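Local coordinates for A-type flavoprotein (Giardia intestinalis, PDB 2Q9U) that probably scavenges oxygen, passing electrons through its bound flavin mononucleotide to a mu-oxo-diiron centre in a beta-lactamase-like domain, at residues P74-A86 / K100-C112. Residues are numbered along the deposited sequence; the frame is centred on the assembly and turned at random.
Sequences PLDKIKYVVMNHA and KFTNATFVCTKKC. With FEO (mu-oxo-diiron), chain G.
The amide of Asn103, in the type I turn from Phe101 to Ala104, reaches across to the 3-10 segment 75-77 and ties the two together before the strands pair: ND2 donates to Asp76 O at 2.9 Å, lying in the carbonyl plane on a lone pair, with the acceptor almost exactly in the amide plane. CG of Asn103 stands anti to the carbonyl carbon (chi1 -73°), which carries ND2 to that oxygen. The backbone N of Asn103 donates to a water that in turn donates to Leu75 O and Ile78 O, a second link between turn and 3-10 segment. From there strands 80-82 and 105-108 run parallel. Thr105 N donates to Lys79 O, Val81 N to Thr105 O, Val107 N to Val81 O and Met83 N to Val107 O, all between 2.8 and 3.1 Å.

On one side of the sheet, Val81 lies alongside Phe106, Val81 CB being 3.7 Å from Phe106 CE1. Val81 CG2 sits over a face of the Phe101 ring, offset toward the rim. Leu75 CD2 meets that ring at Phe101 CE1 (3.8 Å), and helix 62-72 adds Leu66. On the other side, Val107 CG2 packs 3.5 Å from Tyr80 CD1. Past the strands, a second water spans Met83 O and Thr109 N, and His85 NE2 binds one iron at 2.3 Å, its ND1 held by Asp155. This is a beta-alpha-beta unit of the metallo-beta-lactamase-like fold, with a diiron ligand in the loop after its first strand.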
loop_
_atom_site.group_PDB
_atom_site.type_symbol
_atom_site.label_atom_id
_atom_site.label_comp_id
_atom_site.label_asym_id
_atom_site.label_seq_id
_atom_site.Cartn_x
_atom_site.Cartn_y
_atom_site.Cartn_z
ATOM N N PRO A 74 -36.067 24.547 -1.318
ATOM C CA PRO A 74 -36.567 23.534 -0.386
ATOM C C PRO A 74 -36.830 22.222 -1.119
ATOM O O PRO A 74 -37.274 22.247 -2.265
ATOM C CB PRO A 74 -37.905 24.128 0.089
ATOM C CG PRO A 74 -37.672 25.627 0.007
ATOM C CD PRO A 74 -36.903 25.760 -1.311
ATOM N N LEU A 75 -36.539 21.093 -0.474
ATOM C CA LEU A 75 -36.666 19.793 -1.138
ATOM C C LEU A 75 -38.079 19.516 -1.625
ATOM O O LEU A 75 -38.237 18.911 -2.681
ATOM C CB LEU A 75 -36.192 18.645 -0.253
ATOM C CG LEU A 75 -34.721 18.719 0.173
ATOM C CD1 LEU A 75 -34.446 17.538 1.053
ATOM C CD2 LEU A 75 -33.730 18.770 -1.040
ATOM N N ASP A 76 -39.092 19.980 -0.869
ATOM C CA ASP A 76 -40.504 19.809 -1.255
ATOM C C ASP A 76 -40.935 20.644 -2.461
ATOM O O ASP A 76 -42.027 20.431 -3.009
ATOM C CB ASP A 76 -41.475 20.009 -0.061
ATOM C CG ASP A 76 -41.529 21.455 0.451
ATOM O OD1 ASP A 76 -41.026 22.397 -0.225
ATOM O OD2 ASP A 76 -42.130 21.666 1.548
ATOM N N LYS A 77 -40.076 21.564 -2.898
ATOM C CA LYS A 77 -40.336 22.364 -4.102
ATOM C C LYS A 77 -39.629 21.883 -5.368
ATOM O O LYS A 77 -39.881 22.411 -6.482
ATOM C CB LYS A 77 -40.034 23.841 -3.843
ATOM C CG LYS A 77 -41.173 24.494 -3.048
ATOM C CD LYS A 77 -40.935 25.989 -2.808
ATOM C CE LYS A 77 -41.579 26.884 -3.855
ATOM N NZ LYS A 77 -41.615 28.315 -3.366
ATOM N N ILE A 78 -38.776 20.866 -5.220
ATOM C CA ILE A 78 -38.189 20.221 -6.394
ATOM C C ILE A 78 -39.289 19.482 -7.160
ATOM O O ILE A 78 -39.987 18.621 -6.584
ATOM C CB ILE A 78 -37.035 19.246 -5.985
ATOM C CG1 ILE A 78 -35.945 20.002 -5.186
ATOM C CG2 ILE A 78 -36.475 18.492 -7.231
ATOM C CD1 ILE A 78 -35.172 21.095 -5.991
ATOM N N LYS A 79 -39.463 19.839 -8.430
ATOM C CA LYS A 79 -40.477 19.203 -9.305
ATOM C C LYS A 79 -39.946 17.988 -10.074
ATOM O O LYS A 79 -40.661 16.999 -10.237
ATOM C CB LYS A 79 -41.084 20.228 -10.288
ATOM C CG LYS A 79 -42.007 19.609 -11.409
ATOM C CD LYS A 79 -43.290 18.975 -10.806
ATOM C CE LYS A 79 -44.154 18.272 -11.862
ATOM N NZ LYS A 79 -45.428 17.803 -11.203
ATOM N N TYR A 80 -38.704 18.075 -10.565
ATOM C CA TYR A 80 -38.096 16.987 -11.344
ATOM C C TYR A 80 -36.696 16.638 -10.837
ATOM O O TYR A 80 -35.873 17.528 -10.514
ATOM C CB TYR A 80 -37.997 17.338 -12.841
ATOM C CG TYR A 80 -39.337 17.591 -13.502
ATOM C CD1 TYR A 80 -40.261 16.550 -13.676
ATOM C CD2 TYR A 80 -39.684 18.864 -13.947
ATOM C CE1 TYR A 80 -41.509 16.791 -14.276
ATOM C CE2 TYR A 80 -40.923 19.107 -14.558
ATOM C CZ TYR A 80 -41.830 18.064 -14.708
ATOM O OH TYR A 80 -43.056 18.323 -15.309
ATOM N N VAL A 81 -36.437 15.344 -10.776
ATOM C CA VAL A 81 -35.064 14.821 -10.614
ATOM C C VAL A 81 -34.796 13.959 -11.836
ATOM O O VAL A 81 -35.431 12.913 -12.039
ATOM C CB VAL A 81 -34.887 14.005 -9.332
ATOM C CG1 VAL A 81 -33.420 13.545 -9.194
ATOM C CG2 VAL A 81 -35.313 14.822 -8.115
ATOM N N VAL A 82 -33.874 14.434 -12.661
ATOM C CA VAL A 82 -33.499 13.768 -13.882
ATOM C C VAL A 82 -32.319 12.839 -13.605
ATOM O O VAL A 82 -31.268 13.280 -13.125
ATOM C CB VAL A 82 -33.089 14.780 -14.970
ATOM C CG1 VAL A 82 -32.519 14.072 -16.192
ATOM C CG2 VAL A 82 -34.261 15.736 -15.346
ATOM N N MET A 83 -32.484 11.573 -13.980
ATOM C CA MET A 83 -31.463 10.538 -13.785
ATOM C C MET A 83 -30.940 10.027 -15.121
ATOM O O MET A 83 -31.689 9.491 -15.915
ATOM C CB MET A 83 -32.043 9.376 -12.938
ATOM C CG MET A 83 -32.404 9.768 -11.489
ATOM S SD MET A 83 -31.048 10.446 -10.502
ATOM C CE MET A 83 -29.988 9.011 -10.311
ATOM N N ASN A 84 -29.639 10.230 -15.371
ATOM C CA ASN A 84 -29.039 9.912 -16.658
ATOM C C ASN A 84 -28.531 8.487 -16.693
ATOM O O ASN A 84 -28.223 7.975 -17.769
ATOM C CB ASN A 84 -27.839 10.848 -16.902
ATOM C CG ASN A 84 -28.260 12.259 -17.243
ATOM O OD1 ASN A 84 -27.858 13.232 -16.572
ATOM N ND2 ASN A 84 -29.062 12.388 -18.277
ATOM N N HIS A 85 -28.378 7.873 -15.514
ATOM C CA HIS A 85 -27.541 6.650 -15.364
ATOM C C HIS A 85 -27.849 6.056 -13.977
ATOM O O HIS A 85 -28.042 6.801 -13.023
ATOM C CB HIS A 85 -26.079 7.097 -15.513
ATOM C CG HIS A 85 -25.042 6.010 -15.468
ATOM N ND1 HIS A 85 -25.193 4.769 -16.043
ATOM C CD2 HIS A 85 -23.769 6.052 -15.004
ATOM C CE1 HIS A 85 -24.086 4.062 -15.869
ATOM N NE2 HIS A 85 -23.199 4.823 -15.253
ATOM N N ALA A 86 -27.928 4.732 -13.863
ATOM C CA ALA A 86 -28.382 4.119 -12.625
ATOM C C ALA A 86 -27.225 3.633 -11.739
ATOM O O ALA A 86 -27.458 3.146 -10.630
ATOM C CB ALA A 86 -29.331 2.950 -12.933
ATOM N N LYS A 100 -37.477 12.125 0.167
ATOM C CA LYS A 100 -37.287 13.486 0.655
ATOM C C LYS A 100 -37.733 14.521 -0.357
ATOM O O LYS A 100 -38.041 15.663 0.012
ATOM C CB LYS A 100 -35.850 13.726 1.130
ATOM C CG LYS A 100 -35.491 12.789 2.305
ATOM C CD LYS A 100 -34.149 13.090 2.891
ATOM C CE LYS A 100 -33.824 12.148 4.075
ATOM N NZ LYS A 100 -32.466 12.473 4.631
ATOM N N PHE A 101 -37.769 14.127 -1.629
ATOM C CA PHE A 101 -38.304 14.972 -2.666
ATOM C C PHE A 101 -39.810 14.714 -2.751
ATOM O O PHE A 101 -40.288 13.994 -3.636
ATOM C CB PHE A 101 -37.593 14.689 -3.998
ATOM C CG PHE A 101 -36.101 14.884 -3.930
ATOM C CD1 PHE A 101 -35.545 16.168 -4.052
ATOM C CD2 PHE A 101 -35.255 13.795 -3.731
ATOM C CE1 PHE A 101 -34.155 16.351 -3.992
ATOM C CE2 PHE A 101 -33.863 13.961 -3.666
ATOM C CZ PHE A 101 -33.313 15.244 -3.804
ATOM N N THR A 102 -40.546 15.313 -1.808
ATOM C CA THR A 102 -41.986 15.026 -1.598
ATOM C C THR A 102 -42.815 15.184 -2.849
ATOM O O THR A 102 -43.753 14.411 -3.118
ATOM C CB THR A 102 -42.629 16.020 -0.598
ATOM O OG1 THR A 102 -41.655 16.485 0.334
ATOM C CG2 THR A 102 -43.750 15.338 0.138
ATOM N N ASN A 103 -42.496 16.225 -3.603
ATOM C CA ASN A 103 -43.300 16.584 -4.751
ATOM C C ASN A 103 -42.666 16.316 -6.097
ATOM O O ASN A 103 -43.226 16.707 -7.127
ATOM C CB ASN A 103 -43.743 18.039 -4.622
ATOM C CG ASN A 103 -44.812 18.211 -3.563
ATOM O OD1 ASN A 103 -45.858 17.542 -3.602
ATOM N ND2 ASN A 103 -44.567 19.092 -2.621
ATOM N N ALA A 104 -41.523 15.614 -6.098
ATOM C CA ALA A 104 -40.767 15.403 -7.326
ATOM C C ALA A 104 -41.258 14.222 -8.147
ATOM O O ALA A 104 -41.780 13.261 -7.608
ATOM C CB ALA A 104 -39.270 15.224 -6.991
ATOM N N THR A 105 -41.053 14.311 -9.449
ATOM C CA THR A 105 -41.194 13.210 -10.379
ATOM C C THR A 105 -39.789 12.869 -10.889
ATOM O O THR A 105 -39.024 13.763 -11.259
ATOM C CB THR A 105 -42.096 13.629 -11.566
ATOM O OG1 THR A 105 -43.418 13.917 -11.070
ATOM C CG2 THR A 105 -42.196 12.548 -12.615
ATOM N N PHE A 106 -39.473 11.577 -10.901
ATOM C CA PHE A 106 -38.178 11.083 -11.367
ATOM C C PHE A 106 -38.272 10.868 -12.871
ATOM O O PHE A 106 -39.179 10.171 -13.344
ATOM C CB PHE A 106 -37.772 9.816 -10.587
ATOM C CG PHE A 106 -37.335 10.119 -9.198
ATOM C CD1 PHE A 106 -36.001 10.452 -8.930
ATOM C CD2 PHE A 106 -38.267 10.159 -8.158
ATOM C CE1 PHE A 106 -35.590 10.793 -7.631
ATOM C CE2 PHE A 106 -37.881 10.500 -6.872
ATOM C CZ PHE A 106 -36.529 10.818 -6.603
ATOM N N VAL A 107 -37.364 11.511 -13.604
ATOM C CA VAL A 107 -37.430 11.570 -15.059
ATOM C C VAL A 107 -36.246 10.803 -15.619
ATOM O O VAL A 107 -35.098 11.134 -15.331
ATOM C CB VAL A 107 -37.322 13.032 -15.568
ATOM C CG1 VAL A 107 -37.360 13.084 -17.088
ATOM C CG2 VAL A 107 -38.407 13.927 -14.963
ATOM N N CYS A 108 -36.529 9.789 -16.431
ATOM C CA CYS A 108 -35.481 8.988 -17.031
ATOM C C CYS A 108 -36.068 8.113 -18.120
ATOM O O CYS A 108 -37.287 8.077 -18.311
ATOM C CB CYS A 108 -34.827 8.107 -15.943
ATOM S SG CYS A 108 -36.018 7.036 -15.036
ATOM N N THR A 109 -35.197 7.406 -18.825
ATOM C CA THR A 109 -35.608 6.466 -19.861
ATOM C C THR A 109 -36.124 5.181 -19.196
ATOM O O THR A 109 -35.923 4.951 -18.002
ATOM C CB THR A 109 -34.427 6.094 -20.780
ATOM O OG1 THR A 109 -33.402 5.478 -19.994
ATOM C CG2 THR A 109 -33.855 7.325 -21.525
ATOM N N LYS A 110 -36.768 4.338 -19.987
ATOM C CA LYS A 110 -37.326 3.095 -19.477
ATOM C C LYS A 110 -36.230 2.176 -18.917
ATOM O O LYS A 110 -36.368 1.614 -17.816
ATOM C CB LYS A 110 -38.138 2.389 -20.559
ATOM C CG LYS A 110 -38.786 1.079 -20.093
ATOM C CD LYS A 110 -39.610 1.242 -18.818
ATOM C CE LYS A 110 -41.077 1.505 -19.096
ATOM N NZ LYS A 110 -41.826 1.708 -17.815
ATOM N N LYS A 111 -35.128 2.064 -19.651
ATOM C CA LYS A 111 -34.020 1.230 -19.203
ATOM C C LYS A 111 -33.458 1.737 -17.871
ATOM O O LYS A 111 -33.168 0.944 -16.970
ATOM C CB LYS A 111 -32.948 1.125 -20.283
ATOM C CG LYS A 111 -31.839 0.152 -19.933
ATOM C CD LYS A 111 -32.357 -1.298 -19.832
ATOM C CE LYS A 111 -32.394 -1.951 -21.191
ATOM N NZ LYS A 111 -32.733 -3.381 -21.053
ATOM N N CYS A 112 -33.335 3.057 -17.746
ATOM C CA CYS A 112 -32.838 3.644 -16.503
ATOM C C CYS A 112 -33.797 3.359 -15.345
ATOM O O CYS A 112 -33.366 2.921 -14.294
ATOM C CB CYS A 112 -32.520 5.135 -16.653
ATOM S SG CYS A 112 -31.680 5.827 -15.201
HETATM FE FE1 FEO G . -19.790 7.474 -12.897
HETATM FE FE2 FEO G . -20.947 4.817 -14.780
HETATM O O FEO G . -20.921 6.030 -13.123
HETATM O O HOH W 1 -40.086 17.508 -4.050
HETATM O O HOH W 2 -44.070 15.932 -9.497
HETATM O O HOH W 3 -32.224 8.142 -18.295
#